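Side-chain contacts in chitinase A (Pteris ryukyuensis, PDB 4RL3), which probably hydrolyses the glycosidic links of chitin, this chain being the family 18 catalytic domain of a longer protein: residues F4-G9 against Q261-A266; V15-V20 against P60-A65; G118-Y123 against L179-F184; A215-G220 against P224-V229. All blocks are in the same frame, centred on the assembly; numbering follows the deposited sequence.

Contact 1: residues F4-G9 against Q261-A266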
loop_
_atom_site.group_PDB
_atom_site.type_symbol
_atom_site.label_atom_id
_atom_site.label_comp_id
_atom_site.label_asym_id
_atom_site.label_seq_id
_atom_site.Cartn_x
_atom_site.Cartn_y
_atom_site.Cartn_z
ATOM N N PHE A 4 9.922 -5.185 3.162
ATOM C CA PHE A 4 9.539 -5.424 1.778
ATOM C C PHE A 4 8.034 -5.627 1.754
ATOM O O PHE A 4 7.514 -6.398 2.555
ATOM C CB PHE A 4 10.233 -6.656 1.191
ATOM C CG PHE A 4 9.732 -6.989 -0.174
ATOM C CD1 PHE A 4 10.126 -6.219 -1.263
ATOM C CD2 PHE A 4 8.802 -8.003 -0.372
ATOM C CE1 PHE A 4 9.640 -6.478 -2.524
ATOM C CE2 PHE A 4 8.308 -8.257 -1.629
ATOM C CZ PHE A 4 8.724 -7.494 -2.704
ATOM N N ARG A 5 7.345 -4.943 0.845
ATOM C CA ARG A 5 5.884 -5.081 0.727
ATOM C C ARG A 5 5.446 -5.366 -0.703
ATOM O O ARG A 5 6.063 -4.890 -1.654
ATOM C CB ARG A 5 5.161 -3.837 1.249
ATOM C CG ARG A 5 5.903 -3.113 2.367
ATOM C CD ARG A 5 5.104 -1.964 2.941
ATOM N NE ARG A 5 4.076 -2.414 3.874
ATOM C CZ ARG A 5 3.030 -1.680 4.257
ATOM N NH1 ARG A 5 2.836 -0.471 3.759
ATOM N NH2 ARG A 5 2.152 -2.191 5.114
ATOM N N GLU A 6 4.386 -6.164 -0.826
ATOM C CA GLU A 6 3.873 -6.641 -2.107
ATOM C C GLU A 6 2.355 -6.460 -2.137
ATOM O O GLU A 6 1.632 -7.140 -1.399
ATOM C CB GLU A 6 4.220 -8.130 -2.276
ATOM C CG GLU A 6 3.829 -8.752 -3.616
ATOM C CD GLU A 6 4.854 -8.546 -4.711
ATOM O OE1 GLU A 6 5.841 -7.814 -4.503
ATOM O OE2 GLU A 6 4.644 -9.120 -5.799
ATOM N N TYR A 7 1.866 -5.562 -2.991
ATOM C CA TYR A 7 0.423 -5.487 -3.247
ATOM C C TYR A 7 -0.042 -6.733 -3.985
ATOM O O TYR A 7 0.688 -7.271 -4.835
ATOM C CB TYR A 7 0.048 -4.240 -4.057
ATOM C CG TYR A 7 0.093 -2.937 -3.281
ATOM C CD1 TYR A 7 1.292 -2.239 -3.100
ATOM C CD2 TYR A 7 -1.062 -2.394 -2.733
ATOM C CE1 TYR A 7 1.330 -1.052 -2.403
ATOM C CE2 TYR A 7 -1.030 -1.192 -2.037
ATOM C CZ TYR A 7 0.171 -0.528 -1.868
ATOM O OH TYR A 7 0.235 0.660 -1.172
ATOM N N ILE A 8 -1.244 -7.208 -3.653
ATOM C CA ILE A 8 -1.788 -8.404 -4.282
ATOM C C ILE A 8 -3.313 -8.465 -4.232
ATOM O O ILE A 8 -3.923 -8.132 -3.217
ATOM C CB ILE A 8 -1.191 -9.670 -3.620
ATOM C CG1 ILE A 8 -1.691 -10.961 -4.295
ATOM C CG2 ILE A 8 -1.476 -9.714 -2.121
ATOM C CD1 ILE A 8 -0.862 -12.167 -3.950
ATOM N N GLY A 9 -3.910 -8.904 -5.341
ATOM C CA GLY A 9 -5.295 -9.375 -5.351
ATOM C C GLY A 9 -6.335 -8.623 -6.153
ATOM O O GLY A 9 -7.452 -9.104 -6.271
ATOM N N GLN A 261 11.080 -12.308 -10.609
ATOM C CA GLN A 261 12.510 -12.147 -10.383
ATOM C C GLN A 261 12.854 -10.853 -9.658
ATOM O O GLN A 261 13.807 -10.818 -8.882
ATOM C CB GLN A 261 13.314 -12.274 -11.680
ATOM C CG GLN A 261 13.137 -11.155 -12.693
ATOM C CD GLN A 261 13.706 -11.543 -14.043
ATOM O OE1 GLN A 261 14.909 -11.411 -14.291
ATOM N NE2 GLN A 261 12.847 -12.046 -14.915
ATOM N N TYR A 262 12.089 -9.789 -9.879
ATOM C CA TYR A 262 12.407 -8.518 -9.223
ATOM C C TYR A 262 11.977 -8.472 -7.747
ATOM O O TYR A 262 12.631 -7.816 -6.937
ATOM C CB TYR A 262 11.831 -7.348 -10.015
ATOM C CG TYR A 262 12.428 -7.250 -11.389
ATOM C CD1 TYR A 262 13.798 -7.063 -11.555
ATOM C CD2 TYR A 262 11.637 -7.357 -12.527
ATOM C CE1 TYR A 262 14.361 -6.972 -12.813
ATOM C CE2 TYR A 262 12.198 -7.261 -13.793
ATOM C CZ TYR A 262 13.555 -7.070 -13.923
ATOM O OH TYR A 262 14.106 -6.978 -15.185
ATOM N N GLU A 263 10.921 -9.207 -7.394
ATOM C CA GLU A 263 10.564 -9.400 -5.985
ATOM C C GLU A 263 11.746 -10.008 -5.240
ATOM O O GLU A 263 12.100 -9.586 -4.135
ATOM C CB GLU A 263 9.371 -10.348 -5.843
ATOM C CG GLU A 263 7.986 -9.731 -6.012
ATOM C CD GLU A 263 7.577 -9.468 -7.451
ATOM O OE1 GLU A 263 6.435 -9.004 -7.650
ATOM O OE2 GLU A 263 8.360 -9.718 -8.401
ATOM N N GLN A 264 12.336 -11.029 -5.843
ATOM C CA GLN A 264 13.477 -11.705 -5.234
ATOM C C GLN A 264 14.681 -10.778 -5.120
ATOM O O GLN A 264 15.317 -10.691 -4.061
ATOM C CB GLN A 264 13.826 -12.948 -6.048
ATOM C CG GLN A 264 15.087 -13.670 -5.595
ATOM C CD GLN A 264 16.343 -13.151 -6.264
ATOM O OE1 GLN A 264 17.319 -12.765 -5.601
ATOM N NE2 GLN A 264 16.321 -13.100 -7.567
ATOM N N GLN A 265 14.995 -10.112 -6.216
ATOM C CA GLN A 265 16.109 -9.180 -6.226
ATOM C C GLN A 265 15.958 -8.082 -5.185
ATOM O O GLN A 265 16.924 -7.746 -4.517
ATOM C CB GLN A 265 16.292 -8.579 -7.603
ATOM C CG GLN A 265 16.865 -9.576 -8.588
ATOM C CD GLN A 265 17.005 -8.961 -9.949
ATOM O OE1 GLN A 265 17.492 -7.832 -10.062
ATOM N NE2 GLN A 265 16.577 -9.672 -10.989
ATOM N N ALA A 266 14.751 -7.542 -5.041
ATOM C CA ALA A 266 14.516 -6.499 -4.056
ATOM C C ALA A 266 14.795 -6.971 -2.637
ATOM O O ALA A 266 15.415 -6.252 -1.839
ATOM C CB ALA A 266 13.102 -5.980 -4.165
#
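E263 OE1 sits between two partners: the hydroxyl of S253, to which it is hydrogen-bonded, and the carboxylate of E6, whose OE2 is just 2.6 Å from E263 OE1. Two acid oxygens this close suggest that one of the pair holds a proton; in such a buried place the acidity of at least one of them is probably weakened. The two side chains cross at about a right angle, their carboxylate planes 58° apart. E6 reaches the helix with CG anti to its own N and a bend at chi2 (85°), which brings the carboxylate across the E263 chain, E6 OE1 3.2 Å from E263 CG. With an alanine at E6, E263 OE1 would probably keep S253 but lose the neighbouring carboxylate, and a gap would be likely beside E263 CG.

Two residues earlier on the same face of the strand, F4 carries the apolar half. Its ring comes up obliquely, CE1 lying 3.9 Å from A266 CB and CZ 4.1 Å from E263 CG; E263 CG thus touches both the F4 ring and the E6 carboxylate. I247 of strand 244-248 touches F4, E6 and E263 alike, while L230 of helix 226-238 packs on A266. R5 and Y7 alternate onto the other face of the strand.

Strand 4-8 and helix 261-266 run nearly antiparallel (160°) with their axes 10.0 Å apart. Here the C-terminal helix packs on the outside of the N-terminal strand, as in a TIM barrel, where the last helix meets the first strand as the ring closes.

Contact 2: residues V15-V20 against P60-A65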
loop_
_atom_site.group_PDB
_atom_site.type_symbol
_atom_site.label_atom_id
_atom_site.label_comp_id
_atom_site.label_asym_id
_atom_site.label_seq_id
_atom_site.Cartn_x
_atom_site.Cartn_y
_atom_site.Cartn_z
ATOM N N VAL A 15 -3.504 -15.053 -8.997
ATOM C CA VAL A 15 -2.256 -15.027 -8.246
ATOM C C VAL A 15 -2.529 -15.331 -6.772
ATOM O O VAL A 15 -3.565 -14.962 -6.222
ATOM C CB VAL A 15 -1.507 -13.686 -8.422
ATOM C CG1 VAL A 15 -2.287 -12.522 -7.800
ATOM C CG2 VAL A 15 -0.087 -13.777 -7.855
ATOM N N GLN A 16 -1.586 -16.030 -6.151
ATOM C CA GLN A 16 -1.698 -16.434 -4.761
ATOM C C GLN A 16 -0.485 -15.925 -3.992
ATOM O O GLN A 16 0.553 -15.601 -4.589
ATOM C CB GLN A 16 -1.794 -17.956 -4.683
ATOM C CG GLN A 16 -3.011 -18.501 -5.419
ATOM C CD GLN A 16 -3.120 -20.004 -5.342
ATOM O OE1 GLN A 16 -2.734 -20.714 -6.284
ATOM N NE2 GLN A 16 -3.616 -20.506 -4.221
ATOM N N PHE A 17 -0.626 -15.828 -2.668
ATOM C CA PHE A 17 0.496 -15.463 -1.796
ATOM C C PHE A 17 1.649 -16.420 -2.092
ATOM O O PHE A 17 2.809 -16.022 -2.120
ATOM C CB PHE A 17 0.155 -15.597 -0.301
ATOM C CG PHE A 17 -0.985 -14.720 0.194
ATOM C CD1 PHE A 17 -0.956 -13.348 0.023
ATOM C CD2 PHE A 17 -2.041 -15.273 0.904
ATOM C CE1 PHE A 17 -1.978 -12.540 0.503
ATOM C CE2 PHE A 17 -3.073 -14.479 1.398
ATOM C CZ PHE A 17 -3.042 -13.105 1.187
ATOM N N THR A 18 1.313 -17.697 -2.298
ATOM C CA THR A 18 2.318 -18.740 -2.493
ATOM C C THR A 18 3.139 -18.636 -3.793
ATOM O O THR A 18 4.189 -19.288 -3.914
ATOM C CB THR A 18 1.656 -20.144 -2.433
ATOM O OG1 THR A 18 0.617 -20.223 -3.406
ATOM C CG2 THR A 18 1.079 -20.425 -1.047
ATOM N N ASP A 19 2.686 -17.819 -4.740
ATOM C CA ASP A 19 3.443 -17.524 -5.960
ATOM C C ASP A 19 4.584 -16.528 -5.730
ATOM O O ASP A 19 5.482 -16.412 -6.566
ATOM C CB ASP A 19 2.523 -16.948 -7.037
ATOM C CG ASP A 19 1.484 -17.938 -7.515
ATOM O OD1 ASP A 19 1.814 -19.125 -7.707
ATOM O OD2 ASP A 19 0.346 -17.532 -7.721
ATOM N N VAL A 20 4.511 -15.769 -4.642
ATOM C CA VAL A 20 5.444 -14.669 -4.413
ATOM C C VAL A 20 6.660 -15.117 -3.612
ATOM O O VAL A 20 6.514 -15.682 -2.529
ATOM C CB VAL A 20 4.761 -13.506 -3.659
ATOM C CG1 VAL A 20 5.708 -12.319 -3.535
ATOM C CG2 VAL A 20 3.496 -13.092 -4.385
ATOM N N PRO A 60 -9.463 -16.112 4.101
ATOM C CA PRO A 60 -8.908 -16.074 5.444
ATOM C C PRO A 60 -7.965 -17.255 5.718
ATOM O O PRO A 60 -6.924 -17.069 6.342
ATOM C CB PRO A 60 -10.158 -16.090 6.331
ATOM C CG PRO A 60 -11.211 -15.457 5.483
ATOM C CD PRO A 60 -10.930 -15.977 4.111
ATOM N N ALA A 61 -8.321 -18.452 5.258
ATOM C CA ALA A 61 -7.455 -19.623 5.440
ATOM C C ALA A 61 -6.097 -19.454 4.749
ATOM O O ALA A 61 -5.077 -19.883 5.288
ATOM C CB ALA A 61 -8.151 -20.866 4.936
ATOM N N ALA A 62 -6.089 -18.807 3.582
ATOM C CA ALA A 62 -4.842 -18.504 2.866
ATOM C C ALA A 62 -3.956 -17.525 3.625
ATOM O O ALA A 62 -2.741 -17.693 3.656
ATOM C CB ALA A 62 -5.120 -17.980 1.458
ATOM N N VAL A 63 -4.561 -16.506 4.243
ATOM C CA VAL A 63 -3.784 -15.555 5.051
ATOM C C VAL A 63 -3.195 -16.265 6.264
ATOM O O VAL A 63 -2.013 -16.094 6.588
ATOM C CB VAL A 63 -4.628 -14.352 5.537
ATOM C CG1 VAL A 63 -3.812 -13.500 6.517
ATOM C CG2 VAL A 63 -5.118 -13.521 4.363
ATOM N N GLN A 64 -4.015 -17.060 6.945
ATOM C CA GLN A 64 -3.575 -17.740 8.152
ATOM C C GLN A 64 -2.427 -18.684 7.824
ATOM O O GLN A 64 -1.430 -18.751 8.554
ATOM C CB GLN A 64 -4.753 -18.504 8.742
ATOM C CG GLN A 64 -4.529 -19.108 10.108
ATOM C CD GLN A 64 -5.809 -19.689 10.686
ATOM O OE1 GLN A 64 -6.649 -20.229 9.952
ATOM N NE2 GLN A 64 -5.977 -19.568 11.999
ATOM N N ALA A 65 -2.562 -19.380 6.700
ATOM C CA ALA A 65 -1.560 -20.367 6.273
ATOM C C ALA A 65 -0.217 -19.735 5.925
ATOM O O ALA A 65 0.816 -20.218 6.374
ATOM C CB ALA A 65 -2.065 -21.183 5.104
#
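F17 pushes its ring against A62 and V63, bringing a short 3-10 segment after the first strand of the TIM barrel up to the outer helix 60-69. The tight side is V63: its CG2 lies 3.7 Å from F17 CE2 and nearly as close to CZ, meeting the ring obliquely. A62 adds its carbonyl oxygen, A62 O standing 3.7 Å from F17 CD2, and a more distant methyl, A62 CB at 4.1 Å from F17 CE2. F17 gets there with CG anti to its carbonyl carbon (chi1 -61°), which aims the ring at the helix. Behind it the barrel wall takes over: I8 and L32 touch the phenylalanine, and the ring of F30 meets its ring with planes at about 50°.

The other side is looser. Away from F17 the contact opens toward the protein surface, where A62 is partly exposed. No hydrogen bond crosses, so the contact rests on one aromatic ring and an alanine and a valine of the helix. Among the bonds that hold the turn, D19 OD2 accepts from Q16 N at 2.9 Å, on the anti side of the carboxylate and 34° out of its plane.

Contact 3: residues G118-Y123 against L179-F184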
loop_
_atom_site.group_PDB
_atom_site.type_symbol
_atom_site.label_atom_id
_atom_site.label_comp_id
_atom_site.label_asym_id
_atom_site.label_seq_id
_atom_site.Cartn_x
_atom_site.Cartn_y
_atom_site.Cartn_z
ATOM N N GLY A 118 -2.900 -4.656 9.487
ATOM C CA GLY A 118 -2.841 -3.239 9.213
ATOM C C GLY A 118 -3.581 -2.792 7.982
ATOM O O GLY A 118 -4.170 -3.603 7.257
ATOM N N ILE A 119 -3.569 -1.478 7.772
ATOM C CA ILE A 119 -4.241 -0.865 6.633
ATOM C C ILE A 119 -3.314 0.109 5.921
ATOM O O ILE A 119 -2.413 0.687 6.523
ATOM C CB ILE A 119 -5.551 -0.138 7.029
ATOM C CG1 ILE A 119 -5.303 1.050 7.973
ATOM C CG2 ILE A 119 -6.515 -1.132 7.669
ATOM C CD1 ILE A 119 -6.487 1.981 8.119
ATOM N N ASP A 120 -3.563 0.264 4.628
ATOM C CA ASP A 120 -2.837 1.160 3.745
ATOM C C ASP A 120 -3.876 2.067 3.091
ATOM O O ASP A 120 -4.904 1.587 2.613
ATOM C CB ASP A 120 -2.106 0.334 2.677
ATOM C CG ASP A 120 -1.442 1.186 1.624
ATOM O OD1 ASP A 120 -0.498 1.922 1.976
ATOM O OD2 ASP A 120 -1.840 1.110 0.447
ATOM N N ILE A 121 -3.597 3.368 3.066
ATOM C CA ILE A 121 -4.524 4.352 2.508
ATOM C C ILE A 121 -4.136 4.680 1.065
ATOM O O ILE A 121 -3.079 5.261 0.816
ATOM C CB ILE A 121 -4.534 5.649 3.346
ATOM C CG1 ILE A 121 -4.604 5.356 4.851
ATOM C CG2 ILE A 121 -5.692 6.549 2.899
ATOM C CD1 ILE A 121 -5.794 4.545 5.337
ATOM N N ASP A 122 -5.012 4.334 0.121
ATOM C CA ASP A 122 -4.694 4.457 -1.308
ATOM C C ASP A 122 -5.856 5.074 -2.083
ATOM O O ASP A 122 -6.139 4.673 -3.210
ATOM C CB ASP A 122 -4.313 3.090 -1.889
ATOM C CG ASP A 122 -3.718 3.174 -3.290
ATOM O OD1 ASP A 122 -3.053 4.194 -3.607
ATOM O OD2 ASP A 122 -3.904 2.189 -4.064
ATOM N N TYR A 123 -6.515 6.061 -1.481
ATOM C CA TYR A 123 -7.450 6.880 -2.240
ATOM C C TYR A 123 -6.706 7.847 -3.135
ATOM O O TYR A 123 -5.638 8.346 -2.768
ATOM C CB TYR A 123 -8.358 7.668 -1.311
ATOM C CG TYR A 123 -9.387 6.830 -0.599
ATOM C CD1 TYR A 123 -10.582 6.495 -1.217
ATOM C CD2 TYR A 123 -9.177 6.403 0.707
ATOM C CE1 TYR A 123 -11.544 5.754 -0.548
ATOM C CE2 TYR A 123 -10.116 5.642 1.380
ATOM C CZ TYR A 123 -11.299 5.315 0.749
ATOM O OH TYR A 123 -12.235 4.577 1.449
ATOM N N LEU A 179 4.560 3.847 7.734
ATOM C CA LEU A 179 5.234 3.690 6.439
ATOM C C LEU A 179 4.558 4.520 5.364
ATOM O O LEU A 179 3.330 4.655 5.346
ATOM C CB LEU A 179 5.243 2.224 6.006
ATOM C CG LEU A 179 5.955 1.223 6.910
ATOM C CD1 LEU A 179 5.582 -0.190 6.534
ATOM C CD2 LEU A 179 7.462 1.426 6.853
ATOM N N VAL A 180 5.382 5.098 4.494
ATOM C CA VAL A 180 4.916 5.863 3.354
ATOM C C VAL A 180 5.281 5.072 2.100
ATOM O O VAL A 180 6.458 4.982 1.717
ATOM C CB VAL A 180 5.520 7.288 3.336
ATOM C CG1 VAL A 180 5.020 8.056 2.110
ATOM C CG2 VAL A 180 5.166 8.029 4.623
ATOM N N ASN A 181 4.257 4.475 1.488
ATOM C CA ASN A 181 4.386 3.729 0.234
ATOM C C ASN A 181 4.335 4.713 -0.944
ATOM O O ASN A 181 3.361 4.737 -1.695
ATOM C CB ASN A 181 3.241 2.711 0.054
ATOM C CG ASN A 181 3.329 1.488 0.970
ATOM O OD1 ASN A 181 4.116 1.412 1.930
ATOM N ND2 ASN A 181 2.473 0.531 0.683
ATOM N N PHE A 182 5.360 5.545 -1.096
ATOM C CA PHE A 182 5.341 6.531 -2.158
ATOM C C PHE A 182 5.442 5.805 -3.501
ATOM O O PHE A 182 6.294 4.947 -3.681
ATOM C CB PHE A 182 6.474 7.550 -2.006
ATOM C CG PHE A 182 6.333 8.728 -2.924
ATOM C CD1 PHE A 182 6.753 8.634 -4.239
ATOM C CD2 PHE A 182 5.739 9.898 -2.494
ATOM C CE1 PHE A 182 6.600 9.685 -5.106
ATOM C CE2 PHE A 182 5.579 10.962 -3.368
ATOM C CZ PHE A 182 6.016 10.854 -4.673
ATOM N N GLN A 183 4.552 6.137 -4.428
ATOM C CA GLN A 183 4.477 5.455 -5.715
ATOM C C GLN A 183 5.455 6.036 -6.738
ATOM O O GLN A 183 5.098 6.917 -7.524
ATOM C CB GLN A 183 3.064 5.541 -6.275
ATOM C CG GLN A 183 1.997 4.915 -5.386
ATOM C CD GLN A 183 0.623 4.997 -6.025
ATOM O OE1 GLN A 183 0.485 4.925 -7.243
ATOM N NE2 GLN A 183 -0.397 5.175 -5.202
ATOM N N PHE A 184 6.675 5.512 -6.758
ATOM C CA PHE A 184 7.714 6.034 -7.663
ATOM C C PHE A 184 7.513 5.599 -9.106
ATOM O O PHE A 184 8.112 6.177 -10.019
ATOM C CB PHE A 184 9.100 5.655 -7.151
ATOM C CG PHE A 184 9.504 6.431 -5.932
ATOM C CD1 PHE A 184 9.964 7.744 -6.045
ATOM C CD2 PHE A 184 9.387 5.882 -4.662
ATOM C CE1 PHE A 184 10.312 8.471 -4.918
ATOM C CE2 PHE A 184 9.751 6.604 -3.537
ATOM C CZ PHE A 184 10.206 7.906 -3.659
HETATM O O HOH W 1 -3.171 5.798 -5.995
#
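D122 and Q183 meet through a water: water 1 donates to D122 OD1 at 2.9 Å and accepts from Q183 NE2 at 3.0 Å. The two side-chain atoms are also near each other directly, D122 OD1 to Q183 NE2 being 3.2 Å, with the carboxylate and amide planes 68° apart. Deeper in the barrel D120 and N181 cross obliquely and less closely, D120 OD1 lying 3.5 Å from N181 ND2 with the planes 31° apart.

Both aspartates belong to the DxDxE signature of glycoside hydrolase family 18, carried on the fourth strand of the TIM barrel; in relatives the glutamate that follows Y123 is the proton donor. An acetate, probably from the crystallisation liquor, lies about 3 Å from the D122 side chain and may mark the pocket; a magnesium ion is about 4 Å from that of Q183.

The second shell fixes these groups. D120 OD1 is hydrogen-bonded to S155 OG, and D120 OD2 to both S78 OG and Y7 OH. The same tyrosine hydroxyl is hydrogen-bonded to N181 ND2, bridging the pair, while N181 OD1 takes R5 NH1. Q183 stretches across with its chain extended beyond CG (chi2 -178°), which carries NE2 to the backbone oxygen of A157 as well as to the water. Behind them the backbone makes inverse gamma turns centred on N181 and Q183.

Contact 4: residues A215-G220 against P224-V229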
loop_
_atom_site.group_PDB
_atom_site.type_symbol
_atom_site.label_atom_id
_atom_site.label_comp_id
_atom_site.label_asym_id
_atom_site.label_seq_id
_atom_site.Cartn_x
_atom_site.Cartn_y
_atom_site.Cartn_z
ATOM N N ALA A 215 11.076 2.958 -1.155
ATOM C CA ALA A 215 11.235 3.012 -2.594
ATOM C C ALA A 215 10.285 2.016 -3.212
ATOM O O ALA A 215 9.792 1.117 -2.532
ATOM C CB ALA A 215 12.665 2.681 -2.984
ATOM N N SER A 216 10.017 2.171 -4.500
ATOM C CA SER A 216 9.092 1.286 -5.194
ATOM C C SER A 216 9.269 1.273 -6.702
ATOM O O SER A 216 9.893 2.170 -7.303
ATOM C CB SER A 216 7.643 1.651 -4.872
ATOM O OG SER A 216 7.358 2.982 -5.254
ATOM N N PHE A 217 8.712 0.228 -7.296
ATOM C CA PHE A 217 8.575 0.113 -8.730
ATOM C C PHE A 217 7.363 -0.735 -9.085
ATOM O O PHE A 217 6.798 -1.411 -8.229
ATOM C CB PHE A 217 9.868 -0.420 -9.391
ATOM C CG PHE A 217 10.355 -1.753 -8.863
ATOM C CD1 PHE A 217 9.862 -2.940 -9.375
ATOM C CD2 PHE A 217 11.335 -1.812 -7.883
ATOM C CE1 PHE A 217 10.321 -4.166 -8.911
ATOM C CE2 PHE A 217 11.805 -3.026 -7.416
ATOM C CZ PHE A 217 11.282 -4.206 -7.933
ATOM N N SER A 218 6.961 -0.666 -10.350
ATOM C CA SER A 218 5.885 -1.481 -10.869
ATOM C C SER A 218 6.452 -2.628 -11.679
ATOM O O SER A 218 7.447 -2.467 -12.388
ATOM C CB SER A 218 4.956 -0.644 -11.748
ATOM O OG SER A 218 4.081 -1.465 -12.511
ATOM N N THR A 219 5.796 -3.781 -11.573
ATOM C CA THR A 219 6.074 -4.916 -12.431
ATOM C C THR A 219 4.992 -5.056 -13.512
ATOM O O THR A 219 4.962 -6.046 -14.252
ATOM C CB THR A 219 6.154 -6.199 -11.595
ATOM O OG1 THR A 219 5.012 -6.266 -10.725
ATOM C CG2 THR A 219 7.444 -6.208 -10.760
ATOM N N GLY A 220 4.129 -4.053 -13.636
ATOM C CA GLY A 220 3.053 -4.074 -14.622
ATOM C C GLY A 220 3.346 -3.279 -15.884
ATOM O O GLY A 220 2.423 -2.980 -16.655
ATOM N N PRO A 224 9.652 3.740 -13.938
ATOM C CA PRO A 224 11.069 3.424 -14.090
ATOM C C PRO A 224 11.305 1.913 -14.134
ATOM O O PRO A 224 10.649 1.165 -13.414
ATOM C CB PRO A 224 11.701 4.062 -12.853
ATOM C CG PRO A 224 10.752 5.150 -12.451
ATOM C CD PRO A 224 9.402 4.574 -12.746
ATOM N N ALA A 225 12.215 1.468 -14.991
ATOM C CA ALA A 225 12.513 0.052 -15.114
ATOM C C ALA A 225 12.957 -0.533 -13.773
ATOM O O ALA A 225 13.799 0.040 -13.089
ATOM C CB ALA A 225 13.596 -0.163 -16.162
ATOM N N PRO A 226 12.397 -1.691 -13.392
ATOM C CA PRO A 226 12.793 -2.310 -12.131
ATOM C C PRO A 226 14.294 -2.475 -11.913
ATOM O O PRO A 226 14.781 -2.218 -10.810
ATOM C CB PRO A 226 12.097 -3.676 -12.189
ATOM C CG PRO A 226 10.857 -3.394 -12.951
ATOM C CD PRO A 226 11.243 -2.381 -13.995
ATOM N N SER A 227 15.034 -2.903 -12.943
ATOM C CA SER A 227 16.474 -3.078 -12.798
ATOM C C SER A 227 17.160 -1.747 -12.480
ATOM O O SER A 227 18.085 -1.686 -11.682
ATOM C CB SER A 227 17.083 -3.699 -14.056
ATOM O OG SER A 227 16.854 -2.893 -15.190
ATOM N N THR A 228 16.651 -0.675 -13.071
ATOM C CA THR A 228 17.179 0.667 -12.827
ATOM C C THR A 228 16.848 1.132 -11.410
ATOM O O THR A 228 17.695 1.679 -10.699
ATOM C CB THR A 228 16.624 1.638 -13.869
ATOM O OG1 THR A 228 17.097 1.233 -15.157
ATOM C CG2 THR A 228 17.055 3.080 -13.582
ATOM N N VAL A 229 15.615 0.898 -10.992
ATOM C CA VAL A 229 15.239 1.224 -9.624
ATOM C C VAL A 229 16.083 0.453 -8.609
ATOM O O VAL A 229 16.514 1.015 -7.596
ATOM C CB VAL A 229 13.741 0.959 -9.372
ATOM C CG1 VAL A 229 13.404 1.187 -7.905
ATOM C CG2 VAL A 229 12.895 1.851 -10.262
HETATM O O HOH W 2 8.286 1.168 -12.132
#
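F217 lays one face of its ring under the pyrrolidine of P226, whose CB stands 4.1 Å from the ring centroid and 28° off the normal, a CH-pi contact. The two side chains cross at about a right angle, P226 CB and CG both near F217 CD1. Across the ring V229 closes in obliquely, its CG1 3.6 Å from F217 CD2 and its CG2 against F217 CB. F217 holds CG between its backbone N and carbonyl carbon (chi1 57°), the crowded rotamer, and this turns the ring into the notch between P226 and V229. A serine in place of F217 would probably leave P226 without its aromatic face and open a gap beside V229. L230 and I247 also touch the F217 side chain.

The strand backbone takes part too: S216 O lies 3.7 Å from V229 CG1 and S218 O 3.6 Å from P226 CG. No direct hydrogen bond joins the segments; instead water 2 accepts from S218 N at 2.9 Å and donates to P224 O at 2.7 Å. At the end of the strand, S218 OG accepts from G220 N, an ST turn where the chain leaves the strand.

With A225 at the N-cap, the helix begins at P226, within the packing itself; this is the strand-to-helix step of the beta-alpha-beta unit 215-218, 226-238, 244-248, the repeating element of a TIM barrel.

Overall arrangement
Contact 3 lies in the middle of the barrel, about 4 Å from the chain centre and beside the acetate and magnesium ion; the other three lie farther out, contact 2 farthest at about 17 Å. Strand 4-8 links contacts 1, 2 and 3. Its inner face reaches contact 3 through R5 and Y7, while its outer side meets contact 2, where I8 CG1 is 3.9 Å from V15 CG1. Contacts 1 and 4, centres about 10 Å apart, pack together through neighbouring helices, Y262 CG lying 3.7 Å from P226 CB. S216 OG, 2.7 Å from F182 O, links contacts 3 and 4. Contact 2 touches neither 3 nor 4 (nearest atoms about 9 Å).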